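Uncharacterized protein (PDB 5AZ0) is an aldo-keto reductase of the silkworm (AKR2E5) that probably reduces carbonyl compounds to alcohols with a nicotinamide cofactor, as in its family. Local coordinates at residues A[53-66]-A[277-289]. Sequence-based numbering, arbitrary orientation.
With ACT (acetate ion), chain K.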
loop_
_atom_site.group_PDB
_atom_site.type_symbol
_atom_site.label_atom_id
_atom_site.label_comp_id
_atom_site.label_asym_id
_atom_site.label_seq_id
_atom_site.Cartn_x
_atom_site.Cartn_y
_atom_site.Cartn_z
ATOM N N LYS A 53 -0.053 -2.253 -19.964
ATOM C CA LYS A 53 -1.246 -1.429 -19.653
ATOM C C LYS A 53 -1.036 -0.654 -18.326
ATOM O O LYS A 53 -1.390 0.540 -18.236
ATOM C CB LYS A 53 -2.512 -2.285 -19.590
ATOM C CG LYS A 53 -2.594 -3.349 -20.694
ATOM C CD LYS A 53 -3.977 -3.964 -20.810
ATOM C CE LYS A 53 -4.930 -3.071 -21.585
ATOM N NZ LYS A 53 -6.324 -3.544 -21.372
ATOM N N LEU A 54 -0.380 -1.311 -17.365
ATOM C CA LEU A 54 -0.004 -0.664 -16.079
ATOM C C LEU A 54 0.860 0.547 -16.321
ATOM O O LEU A 54 0.630 1.621 -15.741
ATOM C CB LEU A 54 0.741 -1.660 -15.168
ATOM C CG LEU A 54 1.220 -1.164 -13.790
ATOM C CD1 LEU A 54 0.001 -0.977 -12.915
ATOM C CD2 LEU A 54 2.160 -2.171 -13.143
ATOM N N LEU A 55 1.797 0.408 -17.277
ATOM C CA LEU A 55 2.766 1.480 -17.561
ATOM C C LEU A 55 2.170 2.621 -18.311
ATOM O O LEU A 55 2.409 3.777 -18.013
ATOM C CB LEU A 55 3.923 0.920 -18.369
ATOM C CG LEU A 55 4.687 -0.177 -17.674
ATOM C CD1 LEU A 55 5.812 -0.659 -18.615
ATOM C CD2 LEU A 55 5.181 0.284 -16.317
ATOM N N ASP A 56 1.390 2.289 -19.325
ATOM C CA ASP A 56 0.616 3.287 -20.071
ATOM C C ASP A 56 -0.393 3.993 -19.159
ATOM O O ASP A 56 -0.460 5.218 -19.167
ATOM C CB ASP A 56 -0.036 2.595 -21.302
ATOM C CG ASP A 56 -0.763 3.544 -22.208
ATOM O OD1 ASP A 56 -0.249 4.655 -22.498
ATOM O OD2 ASP A 56 -1.904 3.176 -22.573
ATOM N N ALA A 57 -1.124 3.260 -18.298
ATOM C CA ALA A 57 -2.050 3.981 -17.343
ATOM C C ALA A 57 -1.269 4.802 -16.279
ATOM O O ALA A 57 -1.693 5.903 -15.878
ATOM C CB ALA A 57 -3.057 3.012 -16.734
ATOM N N LEU A 58 -0.029 4.370 -15.970
ATOM C CA LEU A 58 0.870 5.215 -15.101
ATOM C C LEU A 58 1.236 6.546 -15.723
ATOM O O LEU A 58 1.157 7.656 -15.082
ATOM C CB LEU A 58 2.120 4.435 -14.639
ATOM C CG LEU A 58 3.184 5.168 -13.786
ATOM C CD1 LEU A 58 2.615 5.869 -12.565
ATOM C CD2 LEU A 58 4.217 4.139 -13.389
ATOM N N SER A 59 1.579 6.477 -17.011
ATOM C CA SER A 59 1.957 7.688 -17.735
ATOM C C SER A 59 0.810 8.631 -17.768
ATOM O O SER A 59 0.920 9.846 -17.477
ATOM C CB SER A 59 2.424 7.323 -19.211
ATOM O OG SER A 59 2.667 8.539 -19.923
ATOM N N TYR A 60 -0.355 8.091 -18.109
ATOM C CA TYR A 60 -1.612 8.878 -18.048
ATOM C C TYR A 60 -1.835 9.458 -16.623
ATOM O O TYR A 60 -2.097 10.683 -16.422
ATOM C CB TYR A 60 -2.805 7.947 -18.522
ATOM C CG TYR A 60 -4.164 8.599 -18.395
ATOM C CD1 TYR A 60 -4.604 9.584 -19.312
ATOM C CD2 TYR A 60 -5.011 8.306 -17.298
ATOM C CE1 TYR A 60 -5.854 10.204 -19.156
ATOM C CE2 TYR A 60 -6.244 8.932 -17.143
ATOM C CZ TYR A 60 -6.680 9.871 -18.057
ATOM O OH TYR A 60 -7.943 10.433 -17.855
ATOM N N ALA A 61 -1.681 8.584 -15.603
ATOM C CA ALA A 61 -1.899 9.053 -14.165
ATOM C C ALA A 61 -1.056 10.214 -13.867
ATOM O O ALA A 61 -1.535 11.247 -13.349
ATOM C CB ALA A 61 -1.622 7.934 -13.177
ATOM N N ILE A 62 0.225 10.120 -14.252
ATOM C CA ILE A 62 1.102 11.284 -14.023
ATOM C C ILE A 62 0.668 12.541 -14.825
ATOM O O ILE A 62 0.723 13.671 -14.313
ATOM C CB ILE A 62 2.579 10.879 -14.293
ATOM C CG1 ILE A 62 3.031 9.828 -13.250
ATOM C CG2 ILE A 62 3.495 12.074 -14.219
ATOM C CD1 ILE A 62 4.264 9.010 -13.591
ATOM N N ASP A 63 0.258 12.345 -16.089
ATOM C CA ASP A 63 -0.238 13.480 -16.938
ATOM C C ASP A 63 -1.402 14.109 -16.281
ATOM O O ASP A 63 -1.422 15.322 -16.181
ATOM C CB ASP A 63 -0.691 13.040 -18.353
ATOM C CG ASP A 63 0.458 12.536 -19.223
ATOM O OD1 ASP A 63 1.579 13.012 -19.054
ATOM O OD2 ASP A 63 0.276 11.630 -20.031
ATOM N N ILE A 64 -2.370 13.322 -15.769
ATOM C CA ILE A 64 -3.532 14.041 -15.119
ATOM C C ILE A 64 -3.306 14.610 -13.733
ATOM O O ILE A 64 -4.138 15.417 -13.276
ATOM C CB ILE A 64 -4.859 13.244 -15.113
ATOM C CG1 ILE A 64 -4.800 11.994 -14.218
ATOM C CG2 ILE A 64 -5.208 12.828 -16.551
ATOM C CD1 ILE A 64 -6.118 11.228 -14.123
ATOM N N GLY A 65 -2.217 14.201 -13.049
ATOM C CA GLY A 65 -1.873 14.771 -11.722
ATOM C C GLY A 65 -1.577 13.807 -10.544
ATOM O O GLY A 65 -1.436 14.239 -9.443
ATOM N N TYR A 66 -1.453 12.523 -10.781
ATOM C CA TYR A 66 -1.000 11.605 -9.736
ATOM C C TYR A 66 0.521 11.845 -9.565
ATOM O O TYR A 66 1.280 12.020 -10.543
ATOM C CB TYR A 66 -1.206 10.180 -10.129
ATOM C CG TYR A 66 -2.592 9.586 -10.008
ATOM C CD1 TYR A 66 -3.684 10.028 -10.789
ATOM C CD2 TYR A 66 -2.800 8.468 -9.175
ATOM C CE1 TYR A 66 -4.930 9.338 -10.738
ATOM C CE2 TYR A 66 -4.007 7.848 -9.093
ATOM C CZ TYR A 66 -5.086 8.249 -9.879
ATOM O OH TYR A 66 -6.273 7.504 -9.705
ATOM N N LYS A 277 -5.370 -0.313 -7.295
ATOM C CA LYS A 277 -4.662 -0.810 -8.436
ATOM C C LYS A 277 -5.622 -0.937 -9.616
ATOM O O LYS A 277 -6.647 -1.618 -9.512
ATOM C CB LYS A 277 -4.000 -2.145 -8.168
ATOM C CG LYS A 277 -3.092 -2.500 -9.366
ATOM C CD LYS A 277 -3.221 -3.929 -9.798
ATOM C CE LYS A 277 -4.453 -4.187 -10.570
ATOM N NZ LYS A 277 -4.846 -5.582 -10.266
ATOM N N THR A 278 -5.277 -0.297 -10.731
ATOM C CA THR A 278 -6.006 -0.479 -12.004
ATOM C C THR A 278 -5.039 -0.269 -13.156
ATOM O O THR A 278 -4.058 0.413 -13.001
ATOM C CB THR A 278 -7.181 0.510 -12.106
ATOM O OG1 THR A 278 -7.916 0.279 -13.315
ATOM C CG2 THR A 278 -6.712 1.973 -12.051
ATOM N N VAL A 279 -5.328 -0.856 -14.319
ATOM C CA VAL A 279 -4.554 -0.631 -15.541
ATOM C C VAL A 279 -5.441 0.026 -16.598
ATOM O O VAL A 279 -5.080 0.041 -17.771
ATOM C CB VAL A 279 -3.891 -1.939 -16.072
ATOM C CG1 VAL A 279 -3.028 -2.590 -15.017
ATOM C CG2 VAL A 279 -4.921 -2.963 -16.545
ATOM N N THR A 280 -6.541 0.644 -16.170
ATOM C CA THR A 280 -7.531 1.270 -17.060
ATOM C C THR A 280 -7.644 2.710 -16.792
ATOM O O THR A 280 -8.010 3.108 -15.692
ATOM C CB THR A 280 -8.924 0.678 -16.802
ATOM O OG1 THR A 280 -8.896 -0.742 -17.045
ATOM C CG2 THR A 280 -9.970 1.327 -17.682
ATOM N N LYS A 281 -7.407 3.521 -17.809
ATOM C CA LYS A 281 -7.250 4.940 -17.587
ATOM C C LYS A 281 -8.499 5.638 -17.111
ATOM O O LYS A 281 -8.428 6.736 -16.455
ATOM C CB LYS A 281 -6.764 5.635 -18.874
ATOM C CG LYS A 281 -5.429 5.141 -19.413
ATOM C CD LYS A 281 -5.072 5.849 -20.721
ATOM C CE LYS A 281 -4.043 5.049 -21.466
ATOM N NZ LYS A 281 -3.187 5.909 -22.335
ATOM N N SER A 282 -9.657 5.121 -17.531
ATOM C CA SER A 282 -10.903 5.763 -17.052
ATOM C C SER A 282 -11.021 5.531 -15.516
ATOM O O SER A 282 -11.439 6.411 -14.813
ATOM C CB SER A 282 -12.148 5.271 -17.812
ATOM O OG SER A 282 -12.069 3.884 -18.006
ATOM N N ARG A 283 -10.641 4.350 -15.036
ATOM C CA ARG A 283 -10.602 4.084 -13.577
ATOM C C ARG A 283 -9.588 4.955 -12.847
ATOM O O ARG A 283 -9.900 5.570 -11.827
ATOM C CB ARG A 283 -10.412 2.614 -13.346
ATOM C CG ARG A 283 -11.733 1.879 -13.588
ATOM C CD ARG A 283 -11.480 0.398 -13.723
ATOM N NE ARG A 283 -12.669 -0.403 -14.001
ATOM C CZ ARG A 283 -12.652 -1.618 -14.565
ATOM N NH1 ARG A 283 -11.514 -2.202 -14.962
ATOM N NH2 ARG A 283 -13.795 -2.261 -14.754
ATOM N N VAL A 284 -8.436 5.157 -13.473
ATOM C CA VAL A 284 -7.443 6.068 -12.944
ATOM C C VAL A 284 -8.050 7.404 -12.754
ATOM O O VAL A 284 -7.911 8.037 -11.715
ATOM C CB VAL A 284 -6.231 6.183 -13.881
ATOM C CG1 VAL A 284 -5.280 7.262 -13.467
ATOM C CG2 VAL A 284 -5.499 4.874 -13.914
ATOM N N LEU A 285 -8.739 7.876 -13.765
ATOM C CA LEU A 285 -9.347 9.222 -13.663
ATOM C C LEU A 285 -10.466 9.300 -12.597
ATOM O O LEU A 285 -10.594 10.267 -11.832
ATOM C CB LEU A 285 -9.926 9.609 -15.040
ATOM C CG LEU A 285 -10.655 10.943 -15.113
ATOM C CD1 LEU A 285 -9.808 12.055 -14.549
ATOM C CD2 LEU A 285 -11.150 11.230 -16.556
ATOM N N GLU A 286 -11.315 8.297 -12.653
ATOM C CA GLU A 286 -12.502 8.155 -11.749
ATOM C C GLU A 286 -12.005 8.099 -10.278
ATOM O O GLU A 286 -12.425 8.931 -9.472
ATOM C CB GLU A 286 -13.268 6.886 -12.151
ATOM C CG GLU A 286 -14.645 6.623 -11.520
ATOM C CD GLU A 286 -15.091 5.147 -11.585
ATOM O OE1 GLU A 286 -14.509 4.346 -12.331
ATOM O OE2 GLU A 286 -16.041 4.753 -10.879
ATOM N N ASN A 287 -11.005 7.226 -9.989
ATOM C CA ASN A 287 -10.404 7.136 -8.626
ATOM C C ASN A 287 -9.914 8.432 -8.067
ATOM O O ASN A 287 -9.965 8.602 -6.851
ATOM C CB ASN A 287 -9.318 6.080 -8.551
ATOM C CG ASN A 287 -9.848 4.725 -8.850
ATOM O OD1 ASN A 287 -11.041 4.538 -8.787
ATOM N ND2 ASN A 287 -9.003 3.790 -9.237
ATOM N N ALA A 288 -9.492 9.385 -8.901
ATOM C CA ALA A 288 -8.979 10.652 -8.338
ATOM C C ALA A 288 -9.964 11.777 -8.191
ATOM O O ALA A 288 -9.598 12.865 -7.661
ATOM C CB ALA A 288 -7.759 11.144 -9.076
ATOM N N SER A 289 -11.203 11.523 -8.607
ATOM C CA SER A 289 -12.259 12.568 -8.586
ATOM C C SER A 289 -13.156 12.293 -7.361
ATOM O O SER A 289 -14.346 11.974 -7.502
ATOM C CB SER A 289 -13.021 12.567 -9.927
ATOM O OG SER A 289 -12.111 12.354 -11.046
HETATM C C ACT K . -8.303 -2.800 -13.865
HETATM O O ACT K . -9.279 -2.309 -13.243
HETATM O OXT ACT K . -8.053 -2.374 -14.984
HETATM C CH3 ACT K . -7.372 -3.846 -13.306
HETATM O O HOH W 1 -6.297 4.949 -9.773
#
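Lys281 lies stretched across one face of the Tyr60 ring, its CB 3.9 Å from the ring centroid in a CH-pi contact, while CG and CD run on over CG of the ring. The extended chain carries NZ past the tyrosine to the Asp56 carboxylate, a salt bridge of 3.0 Å to OD2 with weak hydrogen bonds to both oxygens. Ile64 CG2 covers the opposite face of the Tyr60 ring, and Leu285 CB meets its edge beside OH. Without the ring, as with an alanine here, the aliphatic part of Lys281 is likely to lose its flat support and a gap to open beside Leu285. In this (beta/alpha)8 barrel the contact joins helix 51-64, which follows the first barrel strand, to helix 281-287, which follows the last. Val284 enters as a knob among Ala57, Tyr60, Ala61 and Ile64; its CG1, anti to the backbone N (chi1 172°), also packs 3.4 Å from Tyr66 CE1. Tyr66 OH donates to Val284 O at 2.6 Å, in the carbonyl plane on a lone pair, and accepts from a water that Asn287 ND2 holds. At the other end, Val279 CG1 packs against Leu54 CB; an acetate sits on Val279 N and Thr280 OG1, where relatives probably hold the NADPH 2'-phosphate.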